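PDB 3KHS: purine nucleoside phosphorylase from Grouper iridovirus, which probably catalyses the phosphorolysis of purine nucleosides to the free base and ribose 1-phosphate, a step of purine salvage. Local coordinates for residues B[6-17]-B[43-52]. Residues are numbered along the deposited sequence; the frame is centred on the assembly and turned at random.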
ATOM      1  N   LEU B   6      22.991  10.279 -10.450  1.00 46.36           N
ATOM      2  CA  LEU B   6      23.850   9.680  -9.438  1.00 41.82           C
ATOM      3  C   LEU B   6      24.284   8.274  -9.869  1.00 41.23           C
ATOM      4  O   LEU B   6      25.402   7.826  -9.559  1.00 41.30           O
ATOM      5  CB  LEU B   6      23.120   9.662  -8.090  1.00 41.95           C
ATOM      6  CG  LEU B   6      22.825  11.088  -7.599  1.00 43.06           C
ATOM      7  CD1 LEU B   6      21.928  11.075  -6.386  1.00 44.08           C
ATOM      8  CD2 LEU B   6      24.147  11.781  -7.265  1.00 40.29           C
ATOM      9  N   ALA B   7      23.405   7.583 -10.590  1.00 39.91           N
ATOM     10  CA  ALA B   7      23.713   6.236 -11.080  1.00 41.87           C
ATOM     11  C   ALA B   7      24.858   6.332 -12.078  1.00 42.31           C
ATOM     12  O   ALA B   7      25.784   5.525 -12.044  1.00 38.25           O
ATOM     13  CB  ALA B   7      22.508   5.610 -11.754  1.00 36.47           C
ATOM     14  N   LYS B   8      24.789   7.318 -12.972  1.00 44.51           N
ATOM     15  CA  LYS B   8      25.856   7.518 -13.949  1.00 46.07           C
ATOM     16  C   LYS B   8      27.193   7.802 -13.254  1.00 47.29           C
ATOM     17  O   LYS B   8      28.231   7.280 -13.656  1.00 49.39           O
ATOM     18  CB  LYS B   8      25.491   8.656 -14.886  1.00 45.84           C
ATOM     19  CG  LYS B   8      24.401   8.269 -15.861  1.00 51.74           C
ATOM     20  CD  LYS B   8      23.993   9.442 -16.707  1.00 53.79           C
ATOM     21  CE  LYS B   8      22.752   9.122 -17.506  1.00 60.86           C
ATOM     22  NZ  LYS B   8      22.143  10.362 -18.078  1.00 64.87           N
ATOM     23  N   GLU B   9      27.158   8.618 -12.204  1.00 48.66           N
ATOM     24  CA  GLU B   9      28.358   8.953 -11.460  1.00 46.39           C
ATOM     25  C   GLU B   9      28.910   7.689 -10.830  1.00 46.47           C
ATOM     26  O   GLU B   9      30.102   7.387 -10.957  1.00 47.55           O
ATOM     27  CB  GLU B   9      28.041  10.022 -10.401  1.00 53.46           C
ATOM     28  CG  GLU B   9      29.001  10.062  -9.204  1.00 59.57           C
ATOM     29  CD  GLU B   9      28.572  11.062  -8.130  1.00 68.81           C
ATOM     30  OE1 GLU B   9      27.461  10.915  -7.545  1.00 63.30           O
ATOM     31  OE2 GLU B   9      29.361  12.003  -7.874  1.00 77.49           O
ATOM     32  N   THR B  10      28.044   6.942 -10.154  1.00 45.06           N
ATOM     33  CA  THR B  10      28.454   5.694  -9.531  1.00 40.96           C
ATOM     34  C   THR B  10      29.050   4.768 -10.586  1.00 36.72           C
ATOM     35  O   THR B  10      30.062   4.121 -10.341  1.00 37.18           O
ATOM     36  CB  THR B  10      27.256   5.014  -8.863  1.00 32.62           C
ATOM     37  OG1 THR B  10      26.913   5.744  -7.682  1.00 38.88           O
ATOM     38  CG2 THR B  10      27.572   3.587  -8.510  1.00 35.28           C
ATOM     39  N   ALA B  11      28.425   4.708 -11.758  1.00 33.33           N
ATOM     40  CA  ALA B  11      28.934   3.842 -12.821  1.00 40.85           C
ATOM     41  C   ALA B  11      30.313   4.314 -13.286  1.00 46.56           C
ATOM     42  O   ALA B  11      31.240   3.514 -13.397  1.00 46.68           O
ATOM     43  CB  ALA B  11      27.957   3.804 -14.015  1.00 39.12           C
ATOM     44  N   ALA B  12      30.445   5.615 -13.549  1.00 45.42           N
ATOM     45  CA  ALA B  12      31.714   6.157 -13.996  1.00 44.34           C
ATOM     46  C   ALA B  12      32.818   5.836 -12.994  1.00 46.37           C
ATOM     47  O   ALA B  12      33.964   5.617 -13.381  1.00 49.30           O
ATOM     48  CB  ALA B  12      31.604   7.661 -14.203  1.00 42.31           C
ATOM     49  N   TRP B  13      32.477   5.787 -11.710  1.00 43.69           N
ATOM     50  CA  TRP B  13      33.470   5.495 -10.683  1.00 41.94           C
ATOM     51  C   TRP B  13      33.862   4.026 -10.707  1.00 47.42           C
ATOM     52  O   TRP B  13      35.013   3.672 -10.435  1.00 51.25           O
ATOM     53  CB  TRP B  13      32.929   5.883  -9.301  1.00 30.40           C
ATOM     54  CG  TRP B  13      33.855   5.629  -8.158  1.00 26.49           C
ATOM     55  CD1 TRP B  13      34.713   6.529  -7.583  1.00 24.28           C
ATOM     56  CD2 TRP B  13      33.993   4.407  -7.402  1.00 25.65           C
ATOM     57  NE1 TRP B  13      35.376   5.948  -6.512  1.00 23.19           N
ATOM     58  CE2 TRP B  13      34.952   4.648  -6.382  1.00 27.04           C
ATOM     59  CE3 TRP B  13      33.401   3.146  -7.480  1.00 29.97           C
ATOM     60  CZ2 TRP B  13      35.323   3.671  -5.456  1.00 26.42           C
ATOM     61  CZ3 TRP B  13      33.774   2.168  -6.548  1.00 35.66           C
ATOM     62  CH2 TRP B  13      34.726   2.442  -5.551  1.00 30.80           C
ATOM     63  N   LEU B  14      32.906   3.163 -11.022  1.00 48.30           N
ATOM     64  CA  LEU B  14      33.200   1.736 -11.078  1.00 50.12           C
ATOM     65  C   LEU B  14      33.986   1.479 -12.353  1.00 52.78           C
ATOM     66  O   LEU B  14      34.921   0.685 -12.361  1.00 51.39           O
ATOM     67  CB  LEU B  14      31.913   0.899 -11.093  1.00 43.92           C
ATOM     68  CG  LEU B  14      31.115   0.781  -9.784  1.00 35.88           C
ATOM     69  CD1 LEU B  14      29.645   0.465 -10.096  1.00 29.93           C
ATOM     70  CD2 LEU B  14      31.737  -0.262  -8.902  1.00 30.60           C
ATOM     71  N   ASN B  15      33.611   2.166 -13.428  1.00 54.20           N
ATOM     72  CA  ASN B  15      34.279   1.981 -14.707  1.00 55.70           C
ATOM     73  C   ASN B  15      35.767   2.233 -14.657  1.00 56.97           C
ATOM     74  O   ASN B  15      36.527   1.630 -15.401  1.00 59.07           O
ATOM     75  CB  ASN B  15      33.643   2.863 -15.765  1.00 55.13           C
ATOM     76  CG  ASN B  15      32.570   2.144 -16.522  1.00 54.57           C
ATOM     77  OD1 ASN B  15      31.682   2.761 -17.114  1.00 50.91           O
ATOM     78  ND2 ASN B  15      32.649   0.815 -16.518  1.00 57.43           N
ATOM     79  N   LYS B  16      36.190   3.121 -13.774  1.00 59.68           N
ATOM     80  CA  LYS B  16      37.605   3.422 -13.656  1.00 64.27           C
ATOM     81  C   LYS B  16      38.408   2.148 -13.438  1.00 65.90           C
ATOM     82  O   LYS B  16      39.556   2.041 -13.869  1.00 67.90           O
ATOM     83  CB  LYS B  16      37.854   4.399 -12.493  1.00 64.16           C
ATOM     84  CG  LYS B  16      37.699   5.880 -12.873  1.00 64.78           C
ATOM     85  CD  LYS B  16      37.675   6.806 -11.651  1.00 68.46           C
ATOM     86  CE  LYS B  16      38.917   6.677 -10.779  1.00 69.15           C
ATOM     87  NZ  LYS B  16      38.666   7.239  -9.423  1.00 68.55           N
ATOM     88  N   GLN B  17      37.791   1.168 -12.794  1.00 64.84           N
ATOM     89  CA  GLN B  17      38.480  -0.077 -12.480  1.00 60.39           C
ATOM     90  C   GLN B  17      38.154  -1.248 -13.407  1.00 60.74           C
ATOM     91  O   GLN B  17      38.460  -2.396 -13.088  1.00 62.48           O
ATOM     92  CB  GLN B  17      38.178  -0.417 -11.012  1.00 59.80           C
ATOM     93  CG  GLN B  17      38.533   0.754 -10.062  1.00 59.14           C
ATOM     94  CD  GLN B  17      37.629   0.887  -8.827  1.00 62.11           C
ATOM     95  OE1 GLN B  17      37.491  -0.049  -8.027  1.00 57.51           O
ATOM     96  NE2 GLN B  17      37.022   2.072  -8.659  1.00 52.88           N
ATOM     97  N   ILE B  43      37.089  -8.853 -10.427  1.00 60.22           N
ATOM     98  CA  ILE B  43      37.439  -7.726  -9.595  1.00 57.35           C
ATOM     99  C   ILE B  43      36.255  -7.645  -8.633  1.00 58.67           C
ATOM    100  O   ILE B  43      35.100  -7.804  -9.041  1.00 58.68           O
ATOM    101  CB  ILE B  43      37.532  -6.438 -10.424  1.00 56.77           C
ATOM    102  CG1 ILE B  43      38.657  -6.580 -11.446  1.00 57.01           C
ATOM    103  CG2 ILE B  43      37.784  -5.243  -9.518  1.00 52.49           C
ATOM    104  CD1 ILE B  43      39.984  -6.968 -10.818  1.00 63.55           C
ATOM    105  N   THR B  44      36.532  -7.421  -7.357  1.00 56.96           N
ATOM    106  CA  THR B  44      35.462  -7.340  -6.380  1.00 54.53           C
ATOM    107  C   THR B  44      35.428  -5.998  -5.672  1.00 53.78           C
ATOM    108  O   THR B  44      36.460  -5.507  -5.211  1.00 54.96           O
ATOM    109  CB  THR B  44      35.594  -8.463  -5.345  1.00 53.69           C
ATOM    110  OG1 THR B  44      35.473  -9.726  -6.013  1.00 53.39           O
ATOM    111  CG2 THR B  44      34.514  -8.331  -4.261  1.00 46.43           C
ATOM    112  N   VAL B  45      34.236  -5.410  -5.587  1.00 49.38           N
ATOM    113  CA  VAL B  45      34.071  -4.130  -4.928  1.00 45.39           C
ATOM    114  C   VAL B  45      32.963  -4.217  -3.889  1.00 45.15           C
ATOM    115  O   VAL B  45      31.802  -4.409  -4.236  1.00 48.33           O
ATOM    116  CB  VAL B  45      33.744  -3.036  -5.954  1.00 39.34           C
ATOM    117  CG1 VAL B  45      33.851  -1.680  -5.312  1.00 41.16           C
ATOM    118  CG2 VAL B  45      34.686  -3.141  -7.152  1.00 40.46           C
ATOM    119  N   ALA B  46      33.324  -4.076  -2.615  1.00 44.08           N
ATOM    120  CA  ALA B  46      32.352  -4.131  -1.528  1.00 40.24           C
ATOM    121  C   ALA B  46      31.333  -3.027  -1.725  1.00 42.08           C
ATOM    122  O   ALA B  46      31.695  -1.926  -2.188  1.00 42.26           O
ATOM    123  CB  ALA B  46      33.047  -3.935  -0.223  1.00 36.59           C
ATOM    124  N   TYR B  47      30.073  -3.300  -1.379  1.00 38.78           N
ATOM    125  CA  TYR B  47      29.031  -2.275  -1.518  1.00 43.37           C
ATOM    126  C   TYR B  47      29.396  -1.026  -0.691  1.00 45.23           C
ATOM    127  O   TYR B  47      29.144   0.110  -1.091  1.00 43.93           O
ATOM    128  CB  TYR B  47      27.662  -2.795  -1.044  1.00 36.77           C
ATOM    129  CG  TYR B  47      26.983  -3.764  -1.982  1.00 38.82           C
ATOM    130  CD1 TYR B  47      27.461  -3.964  -3.280  1.00 35.40           C
ATOM    131  CD2 TYR B  47      25.872  -4.506  -1.563  1.00 34.70           C
ATOM    132  CE1 TYR B  47      26.865  -4.878  -4.135  1.00 31.59           C
ATOM    133  CE2 TYR B  47      25.260  -5.425  -2.409  1.00 27.23           C
ATOM    134  CZ  TYR B  47      25.766  -5.611  -3.704  1.00 36.75           C
ATOM    135  OH  TYR B  47      25.183  -6.523  -4.568  1.00 35.34           O
ATOM    136  N   SER B  48      30.004  -1.263   0.462  1.00 45.93           N
ATOM    137  CA  SER B  48      30.378  -0.203   1.374  1.00 49.70           C
ATOM    138  C   SER B  48      31.327   0.846   0.794  1.00 52.50           C
ATOM    139  O   SER B  48      31.364   1.985   1.262  1.00 55.19           O
ATOM    140  CB  SER B  48      30.991  -0.825   2.620  1.00 45.35           C
ATOM    141  OG  SER B  48      32.119  -1.605   2.284  1.00 41.44           O
ATOM    142  N   ASP B  49      32.092   0.464  -0.222  1.00 50.38           N
ATOM    143  CA  ASP B  49      33.034   1.389  -0.843  1.00 48.55           C
ATOM    144  C   ASP B  49      32.430   2.047  -2.068  1.00 48.12           C
ATOM    145  O   ASP B  49      33.012   2.973  -2.629  1.00 49.30           O
ATOM    146  CB  ASP B  49      34.326   0.678  -1.282  1.00 43.32           C
ATOM    147  CG  ASP B  49      35.087   0.048  -0.125  1.00 46.86           C
ATOM    148  OD1 ASP B  49      35.160   0.655   0.963  1.00 47.68           O
ATOM    149  OD2 ASP B  49      35.638  -1.059  -0.310  1.00 49.17           O
ATOM    150  N   ILE B  50      31.274   1.561  -2.502  1.00 46.51           N
ATOM    151  CA  ILE B  50      30.657   2.138  -3.675  1.00 40.75           C
ATOM    152  C   ILE B  50      29.833   3.376  -3.358  1.00 41.57           C
ATOM    153  O   ILE B  50      28.958   3.367  -2.496  1.00 41.63           O
ATOM    154  CB  ILE B  50      29.758   1.121  -4.406  1.00 36.46           C
ATOM    155  CG1 ILE B  50      30.559  -0.119  -4.765  1.00 32.55           C
ATOM    156  CG2 ILE B  50      29.171   1.746  -5.649  1.00 25.59           C
ATOM    157  CD1 ILE B  50      29.731  -1.148  -5.495  1.00 35.84           C
ATOM    158  N   PRO B  51      30.133   4.470  -4.052  1.00 40.40           N
ATOM    159  CA  PRO B  51      29.483   5.769  -3.943  1.00 39.38           C
ATOM    160  C   PRO B  51      27.985   5.673  -4.258  1.00 41.67           C
ATOM    161  O   PRO B  51      27.604   5.088  -5.266  1.00 44.92           O
ATOM    162  CB  PRO B  51      30.210   6.586  -4.999  1.00 34.71           C
ATOM    163  CG  PRO B  51      31.595   6.041  -4.959  1.00 37.03           C
ATOM    164  CD  PRO B  51      31.407   4.567  -4.793  1.00 41.66           C
ATOM    165  N   ASN B  52      27.151   6.270  -3.413  1.00 41.11           N
ATOM    166  CA  ASN B  52      25.701   6.284  -3.625  1.00 42.52           C
ATOM    167  C   ASN B  52      24.952   4.977  -3.343  1.00 39.80           C
ATOM    168  O   ASN B  52      23.731   4.987  -3.303  1.00 40.69           O
ATOM    169  CB  ASN B  52      25.369   6.730  -5.056  1.00 38.18           C
ATOM    170  CG  ASN B  52      25.729   8.175  -5.331  1.00 37.77           C
ATOM    171  OD1 ASN B  52      25.436   9.062  -4.540  1.00 30.47           O
ATOM    172  ND2 ASN B  52      26.339   8.421  -6.486  1.00 35.07           N
TER
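With CG anti to the backbone N (chi1 180°), Trp13 extends its indole toward Pro51, while Thr10, one helical turn earlier, sets OG1 anti to its carbonyl carbon (chi1 -73°), facing the backbone of Pro51 and the amide of Asn52. Pro51 CD sits 3.6 Å from the centroid of the six-membered ring of Trp13, almost on the ring normal, a CH-pi contact over one face. Gln17 NE2 lies over the opposite face, toward the rim, and Val45 CG1 meets the ring edge, 4.0 Å from Trp13 CZ3. Deeper in, Leu14 CD2 packs on Ile50 CD1 at 4.1 Å, and both leucine and isoleucine also touch strand 64-70.

The polar end turns on Thr10 OG1. Thr10 OG1 donates to Pro51 O at 2.6 Å, from above the carbonyl plane, and accepts from Asn52 ND2 at 3.0 Å. Asn52 ND2 gives a second, fairly straight bond to Glu9 OE1 (2.9 Å, 162°), reached from the anti side but well out of the carboxylate plane; both acceptors lie close to the amide plane. Asn52 O accepts a hydrogen bond from Arg92 NH2.

The contact ties the N-terminal helix 3-15 to the edge strand 42-46 and the loop that follows it. The Glu9 carboxylate can only accept, and the buried Thr10 hydroxyl spends its proton on Pro51 O; both call for the NH2 on this side, which probably sets the orientation of the Asn52 amide.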